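Transcriptional regulator, ROK family (Vibrio cholerae O1 biovar eltor, PDB 1Z05) probably binds DNA as a zinc-containing transcriptional regulator of the ROK family, homologous to Escherichia coli Mlc and linked to carbohydrate metabolism. Local coordinates at residues 108-116 against 405-413. Sequence-based numbering, arbitrary orientation.
Sequences WQFLSMRLG and ATMPGAALI. With SO4 (sulfate ion), chain C.
Ser112 reaches from strand 108-116 to the residue that leads into helix 407-418, its OG donating to Thr406 O at 2.6 Å. With chi1 at -175°, OG swings away from its backbone N and meets a lone pair of that carbonyl in the carbonyl plane. Thr406 O also accepts from Ala410 N, so one buried oxygen serves helix and strand. Ser112 OG lies only 3.2 Å from Gly409 CA, possible because Gly409 lacks a side chain. A water donates to Ser112 OG and Met113 O and reaches Ala405 O and Gly409 N through weak bonds.

On one flank, Phe110 has CG between its backbone N and carbonyl carbon (chi1 62°), which helps turn a ring face to Ile413 CG2, 4.0 Å from the centroid, while Ala410 CB meets the ring edge at CZ (3.6 Å). On the other, the extended Arg114 chain passes Ala405, CD to CB 3.6 Å, and a second water joins Arg114 NH1 to Ala405 O. The Arg114 guanidinium forms a salt bridge with Asp217, and in its plane NH2 donates to O4 of a sulfate, probably from the crystallisation liquor (2.8 Å).

Segment 407-413 crosses one face of the five-stranded sheet, ordered 3-2-1-4-5 as in the actin-like fold, at 134° to strand 108-116; helix 144-161 packs on the opposite face through Leu111 and Met113, and strands 119-126 and 168-176 flank the strand.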
ATOM      1  N   TRP A 108      14.384  21.163 -22.117  1.00 36.74           N
ATOM      2  CA  TRP A 108      13.199  20.356 -21.847  1.00 36.90           C
ATOM      3  C   TRP A 108      12.383  20.971 -20.726  1.00 37.44           C
ATOM      4  O   TRP A 108      12.933  21.421 -19.715  1.00 37.38           O
ATOM      5  CB  TRP A 108      13.580  18.946 -21.412  1.00 36.20           C
ATOM      6  CG  TRP A 108      14.321  18.149 -22.424  1.00 38.02           C
ATOM      7  CD1 TRP A 108      15.630  17.775 -22.367  1.00 37.56           C
ATOM      8  CD2 TRP A 108      13.789  17.571 -23.618  1.00 37.39           C
ATOM      9  NE1 TRP A 108      15.952  17.012 -23.456  1.00 38.12           N
ATOM     10  CE2 TRP A 108      14.840  16.868 -24.244  1.00 38.26           C
ATOM     11  CE3 TRP A 108      12.524  17.574 -24.220  1.00 40.09           C
ATOM     12  CZ2 TRP A 108      14.675  16.189 -25.454  1.00 38.08           C
ATOM     13  CZ3 TRP A 108      12.356  16.897 -25.431  1.00 39.28           C
ATOM     14  CH2 TRP A 108      13.431  16.217 -26.034  1.00 39.07           C
ATOM     15  N   GLN A 109      11.069  20.941 -20.896  1.00 36.33           N
ATOM     16  CA  GLN A 109      10.154  21.571 -19.971  1.00 37.44           C
ATOM     17  C   GLN A 109       8.904  20.715 -19.794  1.00 37.75           C
ATOM     18  O   GLN A 109       8.695  19.743 -20.515  1.00 39.55           O
ATOM     19  CB  GLN A 109       9.758  22.953 -20.504  1.00 36.03           C
ATOM     20  CG  GLN A 109      10.936  23.907 -20.751  1.00 37.32           C
ATOM     21  CD  GLN A 109      10.516  25.154 -21.476  1.00 37.57           C
ATOM     22  OE1 GLN A 109       9.550  25.137 -22.224  1.00 40.70           O
ATOM     23  NE2 GLN A 109      11.241  26.250 -21.260  1.00 39.51           N
ATOM     24  N   PHE A 110       8.077  21.086 -18.823  1.00 39.06           N
ATOM     25  CA  PHE A 110       6.739  20.523 -18.683  1.00 37.88           C
ATOM     26  C   PHE A 110       5.834  21.577 -18.042  1.00 38.97           C
ATOM     27  O   PHE A 110       6.323  22.518 -17.412  1.00 39.19           O
ATOM     28  CB  PHE A 110       6.764  19.219 -17.854  1.00 36.84           C
ATOM     29  CG  PHE A 110       7.252  19.388 -16.427  1.00 37.49           C
ATOM     30  CD1 PHE A 110       6.363  19.714 -15.408  1.00 36.88           C
ATOM     31  CD2 PHE A 110       8.595  19.189 -16.107  1.00 34.02           C
ATOM     32  CE1 PHE A 110       6.795  19.861 -14.082  1.00 34.38           C
ATOM     33  CE2 PHE A 110       9.041  19.311 -14.787  1.00 38.17           C
ATOM     34  CZ  PHE A 110       8.146  19.656 -13.776  1.00 37.21           C
ATOM     35  N   LEU A 111       4.526  21.420 -18.226  1.00 38.52           N
ATOM     36  CA  LEU A 111       3.537  22.221 -17.531  1.00 40.00           C
ATOM     37  C   LEU A 111       3.052  21.477 -16.304  1.00 40.49           C
ATOM     38  O   LEU A 111       2.844  20.256 -16.342  1.00 40.08           O
ATOM     39  CB  LEU A 111       2.321  22.497 -18.425  1.00 41.82           C
ATOM     40  CG  LEU A 111       2.395  23.456 -19.605  1.00 45.08           C
ATOM     41  CD1 LEU A 111       0.961  23.720 -20.077  1.00 50.21           C
ATOM     42  CD2 LEU A 111       3.074  24.757 -19.227  1.00 52.21           C
ATOM     43  N   SER A 112       2.902  22.208 -15.208  1.00 40.27           N
ATOM     44  CA  SER A 112       2.301  21.657 -14.002  1.00 40.94           C
ATOM     45  C   SER A 112       1.175  22.599 -13.635  1.00 41.39           C
ATOM     46  O   SER A 112       1.368  23.817 -13.592  1.00 42.22           O
ATOM     47  CB  SER A 112       3.325  21.542 -12.871  1.00 41.57           C
ATOM     48  OG  SER A 112       2.764  20.889 -11.740  1.00 43.56           O
ATOM     49  N   MET A 113      -0.006  22.031 -13.411  1.00 40.95           N
ATOM     50  CA  MET A 113      -1.199  22.799 -13.112  1.00 41.10           C
ATOM     51  C   MET A 113      -1.819  22.379 -11.788  1.00 39.66           C
ATOM     52  O   MET A 113      -1.715  21.221 -11.371  1.00 38.76           O
ATOM     53  CB  MET A 113      -2.225  22.613 -14.234  1.00 39.79           C
ATOM     54  CG  MET A 113      -1.737  23.095 -15.591  1.00 42.05           C
ATOM     55  SD  MET A 113      -2.849  22.628 -16.934  1.00 47.09           S
ATOM     56  CE  MET A 113      -4.145  23.835 -16.740  1.00 50.37           C
ATOM     57  N   ARG A 114      -2.456  23.327 -11.120  1.00 40.19           N
ATOM     58  CA  ARG A 114      -3.336  22.998 -10.008  1.00 39.90           C
ATOM     59  C   ARG A 114      -4.727  23.550 -10.281  1.00 40.20           C
ATOM     60  O   ARG A 114      -4.882  24.744 -10.571  1.00 40.14           O
ATOM     61  CB  ARG A 114      -2.810  23.547  -8.678  1.00 39.32           C
ATOM     62  CG  ARG A 114      -3.815  23.337  -7.524  1.00 37.63           C
ATOM     63  CD  ARG A 114      -3.333  23.900  -6.184  1.00 41.16           C
ATOM     64  NE  ARG A 114      -4.431  23.891  -5.218  1.00 42.30           N
ATOM     65  CZ  ARG A 114      -4.791  22.827  -4.506  1.00 43.05           C
ATOM     66  NH1 ARG A 114      -4.121  21.678  -4.631  1.00 41.35           N
ATOM     67  NH2 ARG A 114      -5.832  22.905  -3.683  1.00 39.26           N
ATOM     68  N   LEU A 115      -5.728  22.677 -10.193  1.00 39.90           N
ATOM     69  CA  LEU A 115      -7.116  23.109 -10.144  1.00 39.93           C
ATOM     70  C   LEU A 115      -7.502  23.234  -8.678  1.00 39.76           C
ATOM     71  O   LEU A 115      -7.762  22.232  -8.007  1.00 38.72           O
ATOM     72  CB  LEU A 115      -8.041  22.126 -10.885  1.00 40.20           C
ATOM     73  CG  LEU A 115      -9.516  22.539 -11.041  1.00 41.64           C
ATOM     74  CD1 LEU A 115      -9.652  23.906 -11.719  1.00 40.92           C
ATOM     75  CD2 LEU A 115     -10.317  21.490 -11.811  1.00 40.54           C
ATOM     76  N   GLY A 116      -7.505  24.470  -8.179  1.00 38.82           N
ATOM     77  CA  GLY A 116      -7.847  24.745  -6.790  1.00 37.68           C
ATOM     78  C   GLY A 116      -9.273  25.241  -6.675  1.00 37.83           C
ATOM     79  O   GLY A 116      -9.997  25.293  -7.671  1.00 36.96           O
ATOM     80  N   ALA A 405       2.291  25.284  -5.204  1.00 47.07           N
ATOM     81  CA  ALA A 405       1.123  24.506  -5.571  1.00 46.14           C
ATOM     82  C   ALA A 405       1.367  23.535  -6.727  1.00 43.78           C
ATOM     83  O   ALA A 405       0.625  22.565  -6.883  1.00 44.12           O
ATOM     84  CB  ALA A 405      -0.036  25.438  -5.892  1.00 45.86           C
ATOM     85  N   THR A 406       2.396  23.790  -7.535  1.00 41.54           N
ATOM     86  CA  THR A 406       2.643  22.948  -8.711  1.00 39.55           C
ATOM     87  C   THR A 406       3.816  21.958  -8.572  1.00 39.16           C
ATOM     88  O   THR A 406       4.064  21.171  -9.486  1.00 35.54           O
ATOM     89  CB  THR A 406       2.766  23.763 -10.027  1.00 39.34           C
ATOM     90  OG1 THR A 406       3.904  24.634  -9.965  1.00 37.31           O
ATOM     91  CG2 THR A 406       1.496  24.584 -10.290  1.00 37.84           C
ATOM     92  N   MET A 407       4.520  21.995  -7.438  1.00 37.96           N
ATOM     93  CA  MET A 407       5.557  21.000  -7.150  1.00 38.39           C
ATOM     94  C   MET A 407       5.041  19.564  -7.085  1.00 37.98           C
ATOM     95  O   MET A 407       5.767  18.653  -7.483  1.00 39.36           O
ATOM     96  CB  MET A 407       6.364  21.330  -5.883  1.00 39.21           C
ATOM     97  CG  MET A 407       7.447  22.385  -6.082  1.00 40.56           C
ATOM     98  SD  MET A 407       8.425  22.257  -7.609  1.00 44.03           S
ATOM     99  CE  MET A 407       9.408  20.790  -7.324  1.00 46.71           C
ATOM    100  N   PRO A 408       3.813  19.343  -6.548  1.00 37.73           N
ATOM    101  CA  PRO A 408       3.218  18.016  -6.667  1.00 35.95           C
ATOM    102  C   PRO A 408       3.150  17.504  -8.108  1.00 35.66           C
ATOM    103  O   PRO A 408       3.453  16.346  -8.350  1.00 34.32           O
ATOM    104  CB  PRO A 408       1.806  18.208  -6.085  1.00 36.37           C
ATOM    105  CG  PRO A 408       1.965  19.306  -5.100  1.00 37.17           C
ATOM    106  CD  PRO A 408       2.958  20.249  -5.745  1.00 37.71           C
ATOM    107  N   GLY A 409       2.781  18.362  -9.064  1.00 34.56           N
ATOM    108  CA  GLY A 409       2.751  17.947 -10.462  1.00 33.66           C
ATOM    109  C   GLY A 409       4.144  17.647 -10.990  1.00 34.23           C
ATOM    110  O   GLY A 409       4.334  16.720 -11.785  1.00 32.92           O
ATOM    111  N   ALA A 410       5.120  18.429 -10.532  1.00 34.20           N
ATOM    112  CA  ALA A 410       6.528  18.203 -10.878  1.00 34.75           C
ATOM    113  C   ALA A 410       6.998  16.802 -10.472  1.00 33.84           C
ATOM    114  O   ALA A 410       7.715  16.145 -11.227  1.00 34.65           O
ATOM    115  CB  ALA A 410       7.418  19.291 -10.257  1.00 31.79           C
ATOM    116  N   ALA A 411       6.562  16.351  -9.295  1.00 34.51           N
ATOM    117  CA  ALA A 411       6.865  15.018  -8.782  1.00 33.51           C
ATOM    118  C   ALA A 411       6.314  13.903  -9.664  1.00 34.16           C
ATOM    119  O   ALA A 411       6.977  12.888  -9.874  1.00 32.91           O
ATOM    120  CB  ALA A 411       6.340  14.876  -7.367  1.00 33.78           C
ATOM    121  N   LEU A 412       5.098  14.092 -10.176  1.00 34.13           N
ATOM    122  CA  LEU A 412       4.477  13.133 -11.088  1.00 33.53           C
ATOM    123  C   LEU A 412       5.325  12.954 -12.352  1.00 32.58           C
ATOM    124  O   LEU A 412       5.466  11.846 -12.855  1.00 33.08           O
ATOM    125  CB  LEU A 412       3.074  13.606 -11.511  1.00 33.82           C
ATOM    126  CG  LEU A 412       1.970  13.712 -10.457  1.00 34.43           C
ATOM    127  CD1 LEU A 412       0.673  14.152 -11.114  1.00 31.63           C
ATOM    128  CD2 LEU A 412       1.773  12.373  -9.736  1.00 36.65           C
ATOM    129  N   ILE A 413       5.840  14.062 -12.866  1.00 32.36           N
ATOM    130  CA  ILE A 413       6.674  14.078 -14.080  1.00 33.31           C
ATOM    131  C   ILE A 413       8.027  13.416 -13.796  1.00 33.05           C
ATOM    132  O   ILE A 413       8.475  12.563 -14.560  1.00 33.01           O
ATOM    133  CB  ILE A 413       6.866  15.528 -14.628  1.00 33.13           C
ATOM    134  CG1 ILE A 413       5.519  16.145 -15.058  1.00 34.13           C
ATOM    135  CG2 ILE A 413       7.882  15.585 -15.795  1.00 33.30           C
ATOM    136  CD1 ILE A 413       4.629  15.229 -15.885  1.00 33.93           C
TER
HETATM  137  S   SO4 C 407      -7.404  25.825  -2.194  1.00 38.82           S
HETATM  138  O1  SO4 C 407      -6.043  26.347  -2.225  1.00 37.36           O
HETATM  139  O2  SO4 C 407      -7.597  24.955  -1.045  1.00 37.79           O
HETATM  140  O3  SO4 C 407      -8.297  26.980  -2.109  1.00 42.30           O
HETATM  141  O4  SO4 C 407      -7.669  25.056  -3.405  1.00 39.54           O
HETATM  142  O   HOH W   1       0.658  20.450  -9.549  1.00 29.09           O
HETATM  143  O   HOH W   2      -1.439  21.025  -5.985  1.00 28.40           O